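Local coordinates for protein PnpC (Pseudomonas putida, PDB 3N9T) that probably cleaves the aromatic ring of hydroxyquinol between its 1- and 2-hydroxyl carbons, using molecular oxygen and a non-haem ferric iron, as an intradiol dioxygenase, at residues A[143-154]-A[172-182]; A[233-243]-A[250-259]. One frame throughout, in Å; residues are numbered along the deposited sequence.

Contact 1. Residues A[143-154]-A[172-182]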
loop_
_atom_site.group_PDB
_atom_site.type_symbol
_atom_site.label_atom_id
_atom_site.label_comp_id
_atom_site.label_asym_id
_atom_site.label_seq_id
_atom_site.Cartn_x
_atom_site.Cartn_y
_atom_site.Cartn_z
ATOM N N PRO A 143 -34.841 25.610 14.383
ATOM C CA PRO A 143 -33.583 26.294 14.198
ATOM C C PRO A 143 -32.604 25.919 15.296
ATOM O O PRO A 143 -32.984 25.772 16.473
ATOM C CB PRO A 143 -33.948 27.784 14.360
ATOM C CG PRO A 143 -35.439 27.852 14.531
ATOM C CD PRO A 143 -35.879 26.495 14.948
ATOM N N VAL A 144 -31.327 25.795 14.921
ATOM C CA VAL A 144 -30.259 25.601 15.890
ATOM C C VAL A 144 -29.672 26.957 16.015
ATOM O O VAL A 144 -29.236 27.548 15.010
ATOM C CB VAL A 144 -29.234 24.636 15.371
ATOM C CG1 VAL A 144 -28.050 24.535 16.364
ATOM C CG2 VAL A 144 -29.905 23.277 15.134
ATOM N N VAL A 145 -29.661 27.467 17.238
ATOM C CA VAL A 145 -29.290 28.839 17.489
ATOM C C VAL A 145 -27.854 28.915 17.940
ATOM O O VAL A 145 -27.447 28.148 18.786
ATOM C CB VAL A 145 -30.253 29.441 18.577
ATOM C CG1 VAL A 145 -29.775 30.836 19.013
ATOM C CG2 VAL A 145 -31.715 29.420 17.998
ATOM N N GLY A 146 -27.066 29.811 17.363
ATOM C CA GLY A 146 -25.672 29.958 17.795
ATOM C C GLY A 146 -24.738 28.836 17.299
ATOM O O GLY A 146 -23.569 28.733 17.718
ATOM N N ALA A 147 -25.202 28.038 16.348
ATOM C CA ALA A 147 -24.246 27.158 15.674
ATOM C C ALA A 147 -23.092 27.961 15.082
ATOM O O ALA A 147 -23.262 29.093 14.633
ATOM C CB ALA A 147 -24.971 26.407 14.588
ATOM N N VAL A 148 -21.906 27.370 15.063
ATOM C CA VAL A 148 -20.747 27.988 14.505
ATOM C C VAL A 148 -20.417 27.263 13.156
ATOM O O VAL A 148 -20.319 26.053 13.147
ATOM C CB VAL A 148 -19.508 27.894 15.516
ATOM C CG1 VAL A 148 -18.342 28.327 14.861
ATOM C CG2 VAL A 148 -19.654 28.880 16.651
ATOM N N LEU A 149 -20.336 28.008 12.040
ATOM C CA LEU A 149 -20.053 27.468 10.707
ATOM C C LEU A 149 -18.675 27.968 10.334
ATOM O O LEU A 149 -18.524 29.174 10.045
ATOM C CB LEU A 149 -21.053 28.008 9.652
ATOM C CG LEU A 149 -22.514 27.630 9.936
ATOM C CD1 LEU A 149 -23.210 28.695 10.863
ATOM C CD2 LEU A 149 -23.286 27.481 8.670
ATOM N N ASP A 150 -17.681 27.065 10.342
ATOM C CA ASP A 150 -16.324 27.413 9.859
ATOM C C ASP A 150 -16.335 27.111 8.400
ATOM O O ASP A 150 -16.640 25.959 8.018
ATOM C CB ASP A 150 -15.258 26.506 10.508
ATOM C CG ASP A 150 -15.002 26.868 11.990
ATOM O OD1 ASP A 150 -14.790 28.052 12.275
ATOM O OD2 ASP A 150 -15.056 25.958 12.838
ATOM N N VAL A 151 -15.982 28.095 7.574
ATOM C CA VAL A 151 -16.072 27.881 6.107
ATOM C C VAL A 151 -14.764 28.266 5.469
ATOM O O VAL A 151 -14.090 29.162 5.951
ATOM C CB VAL A 151 -17.227 28.685 5.450
ATOM C CG1 VAL A 151 -18.509 28.270 6.108
ATOM C CG2 VAL A 151 -17.037 30.234 5.648
ATOM N N TRP A 152 -14.430 27.602 4.360
ATOM C CA TRP A 152 -13.217 27.941 3.614
ATOM C C TRP A 152 -13.403 27.477 2.134
ATOM O O TRP A 152 -14.170 26.525 1.819
ATOM C CB TRP A 152 -11.955 27.376 4.333
ATOM C CG TRP A 152 -11.785 25.858 4.398
ATOM C CD1 TRP A 152 -10.946 25.062 3.606
ATOM C CD2 TRP A 152 -12.486 24.936 5.290
ATOM N NE1 TRP A 152 -11.078 23.707 4.008
ATOM C CE2 TRP A 152 -11.997 23.621 5.027
ATOM C CE3 TRP A 152 -13.455 25.115 6.312
ATOM C CZ2 TRP A 152 -12.507 22.465 5.690
ATOM C CZ3 TRP A 152 -13.945 23.996 6.982
ATOM C CH2 TRP A 152 -13.478 22.666 6.644
ATOM N N GLN A 153 -12.734 28.170 1.228
ATOM C CA GLN A 153 -12.829 27.884 -0.197
ATOM C C GLN A 153 -11.570 28.417 -0.892
ATOM O O GLN A 153 -10.851 29.275 -0.334
ATOM C CB GLN A 153 -14.047 28.584 -0.796
ATOM C CG GLN A 153 -14.051 30.071 -0.775
ATOM C CD GLN A 153 -15.246 30.660 -1.565
ATOM O OE1 GLN A 153 -16.306 30.838 -1.001
ATOM N NE2 GLN A 153 -15.075 30.911 -2.874
ATOM N N THR A 154 -11.300 27.921 -2.105
ATOM C CA THR A 154 -10.136 28.414 -2.871
ATOM C C THR A 154 -10.417 29.770 -3.429
ATOM O O THR A 154 -11.578 30.175 -3.555
ATOM C CB THR A 154 -9.819 27.568 -4.106
ATOM O OG1 THR A 154 -11.031 27.360 -4.833
ATOM C CG2 THR A 154 -9.204 26.271 -3.743
ATOM N N LEU A 172 -11.187 34.361 2.270
ATOM C CA LEU A 172 -12.098 33.245 1.914
ATOM C C LEU A 172 -12.086 32.198 2.983
ATOM O O LEU A 172 -12.306 31.011 2.705
ATOM C CB LEU A 172 -11.714 32.681 0.527
ATOM C CG LEU A 172 -12.007 33.684 -0.634
ATOM C CD1 LEU A 172 -11.392 33.190 -1.926
ATOM C CD2 LEU A 172 -13.500 34.022 -0.855
ATOM N N ARG A 173 -11.860 32.638 4.233
ATOM C CA ARG A 173 -12.132 31.799 5.418
ATOM C C ARG A 173 -12.889 32.621 6.443
ATOM O O ARG A 173 -12.755 33.871 6.500
ATOM C CB ARG A 173 -10.855 31.223 6.047
ATOM C CG ARG A 173 -9.882 30.579 5.086
ATOM C CD ARG A 173 -8.553 30.219 5.767
ATOM N NE ARG A 173 -7.750 29.445 4.810
ATOM C CZ ARG A 173 -7.814 28.126 4.680
ATOM N NH1 ARG A 173 -8.657 27.414 5.445
ATOM N NH2 ARG A 173 -7.059 27.515 3.755
ATOM N N GLY A 174 -13.745 31.954 7.206
ATOM C CA GLY A 174 -14.409 32.652 8.319
ATOM C C GLY A 174 -15.166 31.723 9.234
ATOM O O GLY A 174 -15.575 30.637 8.813
ATOM N N ARG A 175 -15.468 32.217 10.437
ATOM C CA ARG A 175 -16.325 31.493 11.365
ATOM C C ARG A 175 -17.575 32.330 11.522
ATOM O O ARG A 175 -17.539 33.393 12.142
ATOM C CB ARG A 175 -15.631 31.378 12.732
ATOM C CG ARG A 175 -16.601 30.969 13.794
ATOM C CD ARG A 175 -15.852 30.422 15.008
ATOM N NE ARG A 175 -15.452 29.019 14.838
ATOM C CZ ARG A 175 -15.196 28.233 15.868
ATOM N NH1 ARG A 175 -15.311 28.749 17.085
ATOM N NH2 ARG A 175 -14.870 26.956 15.700
ATOM N N TYR A 176 -18.668 31.857 10.960
ATOM C CA TYR A 176 -19.984 32.522 11.017
ATOM C C TYR A 176 -20.925 31.829 12.026
ATOM O O TYR A 176 -20.599 30.717 12.542
ATOM C CB TYR A 176 -20.603 32.425 9.610
ATOM C CG TYR A 176 -19.906 33.280 8.559
ATOM C CD1 TYR A 176 -18.724 32.849 7.934
ATOM C CD2 TYR A 176 -20.431 34.513 8.198
ATOM C CE1 TYR A 176 -18.070 33.624 6.959
ATOM C CE2 TYR A 176 -19.798 35.317 7.218
ATOM C CZ TYR A 176 -18.656 34.857 6.611
ATOM O OH TYR A 176 -18.100 35.586 5.639
ATOM N N ARG A 177 -22.070 32.465 12.331
ATOM C CA ARG A 177 -22.976 31.912 13.336
ATOM C C ARG A 177 -24.422 31.975 12.882
ATOM O O ARG A 177 -24.830 32.910 12.126
ATOM C CB ARG A 177 -22.767 32.661 14.670
ATOM C CG ARG A 177 -21.550 32.183 15.387
ATOM C CD ARG A 177 -21.265 33.004 16.653
ATOM N NE ARG A 177 -20.224 32.398 17.485
ATOM C CZ ARG A 177 -18.912 32.451 17.199
ATOM N NH1 ARG A 177 -18.426 33.111 16.121
ATOM N NH2 ARG A 177 -18.056 31.871 18.010
ATOM N N SER A 178 -25.210 30.993 13.300
ATOM C CA SER A 178 -26.596 31.000 12.967
ATOM C C SER A 178 -27.266 31.945 14.004
ATOM O O SER A 178 -26.823 32.026 15.181
ATOM C CB SER A 178 -27.110 29.565 13.011
ATOM O OG SER A 178 -27.183 29.075 14.372
ATOM N N ASP A 179 -28.296 32.693 13.589
ATOM C CA ASP A 179 -28.922 33.650 14.499
ATOM C C ASP A 179 -30.059 32.991 15.262
ATOM O O ASP A 179 -30.243 31.786 15.176
ATOM C CB ASP A 179 -29.406 34.917 13.722
ATOM C CG ASP A 179 -30.541 34.644 12.755
ATOM O OD1 ASP A 179 -31.235 33.617 12.795
ATOM O OD2 ASP A 179 -30.768 35.482 11.880
ATOM N N ASN A 180 -30.852 33.777 15.983
ATOM C CA ASN A 180 -32.044 33.247 16.713
ATOM C C ASN A 180 -33.016 32.455 15.870
ATOM O O ASN A 180 -33.750 31.615 16.381
ATOM C CB ASN A 180 -32.848 34.398 17.274
ATOM C CG ASN A 180 -32.090 35.192 18.260
ATOM O OD1 ASN A 180 -32.322 36.376 18.363
ATOM N ND2 ASN A 180 -31.186 34.555 19.017
ATOM N N ASP A 181 -33.091 32.721 14.575
ATOM C CA ASP A 181 -33.960 31.861 13.753
ATOM C C ASP A 181 -33.147 30.814 12.990
ATOM O O ASP A 181 -33.641 30.259 12.038
ATOM C CB ASP A 181 -34.780 32.706 12.787
ATOM C CG ASP A 181 -35.596 33.791 13.519
ATOM O OD1 ASP A 181 -36.429 33.402 14.364
ATOM O OD2 ASP A 181 -35.395 35.013 13.264
ATOM N N GLY A 182 -31.905 30.573 13.422
ATOM C CA GLY A 182 -31.032 29.548 12.796
ATOM C C GLY A 182 -30.444 29.988 11.433
ATOM O O GLY A 182 -29.814 29.210 10.746
#
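Strands 148-152 and 173-177 run antiparallel, 158° between their N-to-C directions, with L149-Y176 and V151-G174 as the hydrogen-bonded pairs and V148-R177, D150-R175 and W152-R173 as the non-hydrogen-bonded ones. On the face carrying D150, R175 grips the carboxylate side-on, the two planes nearly coplanar. NE reaches D150 OD1 at 2.8 Å, and NH2 reaches D150 OD2 at 3.0 Å. A bend at chi3 turns the R175 guanidinium back to the aspartate, and V148 CG1 lies over one face of that group, 3.0 Å from R175 NE. V148 CG2 covers a face of the R177 guanidinium, whose NH1 pairs with D115. Farther along, the R173 guanidinium and W152 ring planes are nearly parallel, but the side chains cross at a slant, R173 NH1 coming 3.5 Å from W152 CB; R173 NH1 and NH2 bond to the carbonyls of F108 and S161. W152 stacks on the iron ligand H220.

On the other face the contact is mainly apolar, V151 CG2 meeting Y176 CE1 at 3.8 Å; the Y176 hydroxyl bonds to the carbonyl of E120. Beyond the strands, S178 OG donates to V144 O at 2.6 Å and weakly accepts from A147 N, tying down the bend through G146. The bidentate pairing fixes the rotation of both D150 and R175 groups, and the buried carboxylate would probably remain ionised beside the arginine.

Contact 2. Residues A[233-243]-A[250-259]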
loop_
_atom_site.group_PDB
_atom_site.type_symbol
_atom_site.label_atom_id
_atom_site.label_comp_id
_atom_site.label_asym_id
_atom_site.label_seq_id
_atom_site.Cartn_x
_atom_site.Cartn_y
_atom_site.Cartn_z
ATOM N N THR A 233 -18.596 18.938 5.875
ATOM C CA THR A 233 -19.179 18.557 4.577
ATOM C C THR A 233 -18.674 19.560 3.540
ATOM O O THR A 233 -17.813 20.384 3.883
ATOM C CB THR A 233 -20.727 18.435 4.655
ATOM O OG1 THR A 233 -21.206 17.761 3.480
ATOM C CG2 THR A 233 -21.419 19.833 4.837
ATOM N N HIS A 234 -19.156 19.465 2.293
ATOM C CA HIS A 234 -18.810 20.438 1.187
ATOM C C HIS A 234 -20.189 20.788 0.595
ATOM O O HIS A 234 -21.093 19.916 0.612
ATOM C CB HIS A 234 -18.109 19.737 -0.003
ATOM C CG HIS A 234 -16.745 19.190 0.249
ATOM N ND1 HIS A 234 -15.778 19.163 -0.728
ATOM C CD2 HIS A 234 -16.210 18.581 1.321
ATOM C CE1 HIS A 234 -14.702 18.569 -0.253
ATOM N NE2 HIS A 234 -14.953 18.201 0.981
ATOM N N LEU A 235 -20.364 22.015 0.066
ATOM C CA LEU A 235 -21.530 22.357 -0.822
ATOM C C LEU A 235 -20.928 22.547 -2.194
ATOM O O LEU A 235 -19.955 23.334 -2.369
ATOM C CB LEU A 235 -22.191 23.690 -0.398
ATOM C CG LEU A 235 -22.976 23.560 0.923
ATOM C CD1 LEU A 235 -23.894 24.824 1.047
ATOM C CD2 LEU A 235 -23.858 22.209 0.973
ATOM N N PHE A 236 -21.399 21.796 -3.169
ATOM C CA PHE A 236 -20.769 21.836 -4.500
ATOM C C PHE A 236 -21.654 22.650 -5.424
ATOM O O PHE A 236 -22.871 22.450 -5.379
ATOM C CB PHE A 236 -20.701 20.426 -5.107
ATOM C CG PHE A 236 -19.762 19.491 -4.363
ATOM C CD1 PHE A 236 -18.429 19.463 -4.701
ATOM C CD2 PHE A 236 -20.223 18.690 -3.306
ATOM C CE1 PHE A 236 -17.541 18.628 -4.027
ATOM C CE2 PHE A 236 -19.330 17.873 -2.629
ATOM C CZ PHE A 236 -17.997 17.852 -3.010
ATOM N N ASN A 237 -21.057 23.477 -6.312
ATOM C CA ASN A 237 -21.852 24.247 -7.296
ATOM C C ASN A 237 -22.605 23.289 -8.238
ATOM O O ASN A 237 -22.003 22.478 -8.933
ATOM C CB ASN A 237 -21.011 25.201 -8.186
ATOM C CG ASN A 237 -20.068 26.131 -7.386
ATOM O OD1 ASN A 237 -19.732 25.871 -6.222
ATOM N ND2 ASN A 237 -19.564 27.160 -8.056
ATOM N N SER A 238 -23.904 23.458 -8.310
ATOM C CA SER A 238 -24.775 22.634 -9.186
ATOM C C SER A 238 -24.361 22.585 -10.650
ATOM O O SER A 238 -24.704 21.645 -11.412
ATOM C CB SER A 238 -26.163 23.293 -9.239
ATOM O OG SER A 238 -26.989 22.512 -8.471
ATOM N N ASP A 239 -23.703 23.600 -11.103
ATOM C CA ASP A 239 -23.533 23.572 -12.536
ATOM C C ASP A 239 -22.196 23.053 -13.030
ATOM O O ASP A 239 -21.860 23.246 -14.204
ATOM C CB ASP A 239 -23.921 24.958 -13.111
ATOM C CG ASP A 239 -25.439 25.219 -12.975
ATOM O OD1 ASP A 239 -26.211 24.262 -13.325
ATOM O OD2 ASP A 239 -25.859 26.322 -12.468
ATOM N N ASP A 240 -21.414 22.443 -12.140
ATOM C CA ASP A 240 -19.958 22.406 -12.349
ATOM C C ASP A 240 -19.701 21.321 -13.381
ATOM O O ASP A 240 -20.352 20.303 -13.353
ATOM C CB ASP A 240 -19.217 22.109 -11.028
ATOM C CG ASP A 240 -17.716 22.175 -11.170
ATOM O OD1 ASP A 240 -17.107 23.181 -10.740
ATOM O OD2 ASP A 240 -17.124 21.220 -11.721
ATOM N N PRO A 241 -18.775 21.546 -14.315
ATOM C CA PRO A 241 -18.646 20.475 -15.312
ATOM C C PRO A 241 -17.992 19.175 -14.788
ATOM O O PRO A 241 -17.977 18.186 -15.494
ATOM C CB PRO A 241 -17.760 21.107 -16.382
ATOM C CG PRO A 241 -16.935 22.163 -15.626
ATOM C CD PRO A 241 -17.842 22.653 -14.538
ATOM N N TYR A 242 -17.549 19.151 -13.527
ATOM C CA TYR A 242 -16.799 18.009 -12.971
ATOM C C TYR A 242 -17.551 17.297 -11.858
ATOM O O TYR A 242 -17.013 16.385 -11.229
ATOM C CB TYR A 242 -15.457 18.479 -12.433
ATOM C CG TYR A 242 -14.546 19.007 -13.507
ATOM C CD1 TYR A 242 -14.115 18.182 -14.577
ATOM C CD2 TYR A 242 -14.100 20.334 -13.471
ATOM C CE1 TYR A 242 -13.284 18.658 -15.567
ATOM C CE2 TYR A 242 -13.303 20.837 -14.498
ATOM C CZ TYR A 242 -12.885 20.004 -15.518
ATOM O OH TYR A 242 -12.028 20.538 -16.478
ATOM N N LEU A 243 -18.805 17.701 -11.649
ATOM C CA LEU A 243 -19.677 17.176 -10.599
ATOM C C LEU A 243 -19.808 15.675 -10.626
ATOM O O LEU A 243 -19.889 15.034 -9.566
ATOM C CB LEU A 243 -21.074 17.810 -10.734
ATOM C CG LEU A 243 -21.915 18.279 -9.539
ATOM C CD1 LEU A 243 -21.085 18.970 -8.395
ATOM C CD2 LEU A 243 -23.029 19.203 -10.060
ATOM N N GLY A 250 -15.821 13.201 -3.863
ATOM C CA GLY A 250 -16.456 13.934 -2.756
ATOM C C GLY A 250 -17.964 14.236 -2.921
ATOM O O GLY A 250 -18.672 14.490 -1.940
ATOM N N VAL A 251 -18.438 14.269 -4.163
ATOM C CA VAL A 251 -19.736 14.844 -4.474
ATOM C C VAL A 251 -20.770 13.819 -4.088
ATOM O O VAL A 251 -20.609 12.631 -4.415
ATOM C CB VAL A 251 -19.901 15.142 -6.030
ATOM C CG1 VAL A 251 -21.336 15.714 -6.380
ATOM C CG2 VAL A 251 -18.839 16.111 -6.512
ATOM N N LYS A 252 -21.814 14.287 -3.406
ATOM C CA LYS A 252 -23.058 13.550 -3.226
ATOM C C LYS A 252 -24.240 14.406 -3.731
ATOM O O LYS A 252 -24.184 15.617 -3.654
ATOM C CB LYS A 252 -23.241 13.207 -1.754
ATOM C CG LYS A 252 -22.086 12.331 -1.199
ATOM C CD LYS A 252 -22.203 12.125 0.345
ATOM C CE LYS A 252 -21.034 11.242 0.826
ATOM N NZ LYS A 252 -21.112 10.995 2.300
ATOM N N GLY A 253 -25.274 13.773 -4.289
ATOM C CA GLY A 253 -26.463 14.464 -4.793
ATOM C C GLY A 253 -27.018 15.574 -3.898
ATOM O O GLY A 253 -27.197 16.676 -4.378
ATOM N N SER A 254 -27.206 15.321 -2.592
ATOM C CA SER A 254 -27.795 16.284 -1.698
ATOM C C SER A 254 -26.883 17.493 -1.331
ATOM O O SER A 254 -27.387 18.473 -0.753
ATOM C CB SER A 254 -28.227 15.581 -0.416
ATOM O OG SER A 254 -27.071 15.185 0.352
ATOM N N LEU A 255 -25.587 17.428 -1.657
ATOM C CA LEU A 255 -24.622 18.523 -1.283
ATOM C C LEU A 255 -24.417 19.526 -2.425
ATOM O O LEU A 255 -23.469 20.334 -2.406
ATOM C CB LEU A 255 -23.253 17.878 -0.945
ATOM C CG LEU A 255 -23.344 16.921 0.259
ATOM C CD1 LEU A 255 -21.945 16.338 0.570
ATOM C CD2 LEU A 255 -23.921 17.638 1.502
ATOM N N GLN A 256 -25.245 19.433 -3.468
ATOM C CA GLN A 256 -25.146 20.321 -4.587
ATOM C C GLN A 256 -26.080 21.483 -4.275
ATOM O O GLN A 256 -27.136 21.343 -3.633
ATOM C CB GLN A 256 -25.606 19.635 -5.885
ATOM C CG GLN A 256 -24.902 18.343 -6.161
ATOM C CD GLN A 256 -25.316 17.689 -7.456
ATOM O OE1 GLN A 256 -26.012 18.290 -8.304
ATOM N NE2 GLN A 256 -24.834 16.465 -7.649
ATOM N N VAL A 257 -25.674 22.663 -4.662
ATOM C CA VAL A 257 -26.540 23.808 -4.431
ATOM C C VAL A 257 -26.389 24.714 -5.674
ATOM O O VAL A 257 -25.280 24.917 -6.188
ATOM C CB VAL A 257 -26.141 24.543 -3.106
ATOM C CG1 VAL A 257 -24.724 25.218 -3.237
ATOM C CG2 VAL A 257 -27.197 25.510 -2.755
ATOM N N LYS A 258 -27.501 25.258 -6.139
ATOM C CA LYS A 258 -27.530 26.159 -7.265
ATOM C C LYS A 258 -27.123 27.619 -6.923
ATOM O O LYS A 258 -27.674 28.229 -6.018
ATOM C CB LYS A 258 -28.973 26.112 -7.797
ATOM C CG LYS A 258 -29.271 27.079 -8.961
ATOM C CD LYS A 258 -28.781 26.572 -10.283
ATOM C CE LYS A 258 -29.547 27.345 -11.387
ATOM N NZ LYS A 258 -28.969 27.045 -12.734
ATOM N N TYR A 259 -26.145 28.164 -7.620
ATOM C CA TYR A 259 -25.842 29.576 -7.499
ATOM C C TYR A 259 -26.739 30.374 -8.505
ATOM O O TYR A 259 -26.378 30.494 -9.663
ATOM C CB TYR A 259 -24.367 29.839 -7.713
ATOM C CG TYR A 259 -23.502 29.431 -6.522
ATOM C CD1 TYR A 259 -23.241 28.096 -6.253
ATOM C CD2 TYR A 259 -22.922 30.392 -5.717
ATOM C CE1 TYR A 259 -22.429 27.701 -5.149
ATOM C CE2 TYR A 259 -22.120 30.043 -4.617
ATOM C CZ TYR A 259 -21.882 28.693 -4.332
ATOM O OH TYR A 259 -21.068 28.414 -3.277
HETATM O O HOH W 1 -24.707 26.728 -9.861
#
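In the mixed beta-sheet of the intradiol dioxygenase domain, strands 231-237 and 256-262 are parallel neighbours, and this contact joins the end of the first to the start of the second beside the iron site. H234 packs against the iron ligands H218 and H220. The ladder is short: F236 N donates to L255 O at 2.6 Å, F236 O accepts from V257 N, and S238 N reaches V257 O from above the carbonyl plane.

F236 is the side chain most covered by the other segment. V251 CG2 sits over the centre of its ring in a CH-pi contact, 3.8 Å from the centroid and 13° off the normal, while L255 CB comes to the ring edge. V251 is itself shared, because its CG1 meets L243 CD1 at 3.8 Å, the two side chains crossing at about a right angle. L243 CD2 also touches the amide end of Q256. L255 brings both methyls to T233 OG1, CD1 at 3.3 Å from that oxygen, whose hydrogen bond goes to the carbonyl of E101. The same leucine buries H234 O, which has no polar partner in the model.

At the last pair of the ladder, N237 with V257, the N237 side chain meets Y259: OD1 comes to 3.4 Å from Y259 CE1, amide and ring planes 37° apart, and ND2 bonds to the carbonyl of P191. At the solvent-facing end the K258 chain, bent at chi2 (79°), brings NZ to the syn lone pair of D239 OD2 at 3.2 Å, a salt bridge. One water also donates to D239 OD2 and accepts from Y259 N at 3.0 Å.

Going from the N terminus, contact 1 comes first, 143-154 pairing with 172-182 across a 17-residue connection that has no helix or strand and contains the iron ligand Y160. Contact 2 follows in series, 233-243 meeting 250-259 after only six intervening residues, so the two loops neither nest nor cross. Both belong to one sheet, yet their nearest atoms stay about 6 Å apart. Strand 214-224, which carries the iron ligands H218 and H220, lies between them: it pairs antiparallel with 148-152 and with 231-237. Contact 1 extends the sheet from that strand to 173-177, and contact 2 continues it through 256-262 to 278-287.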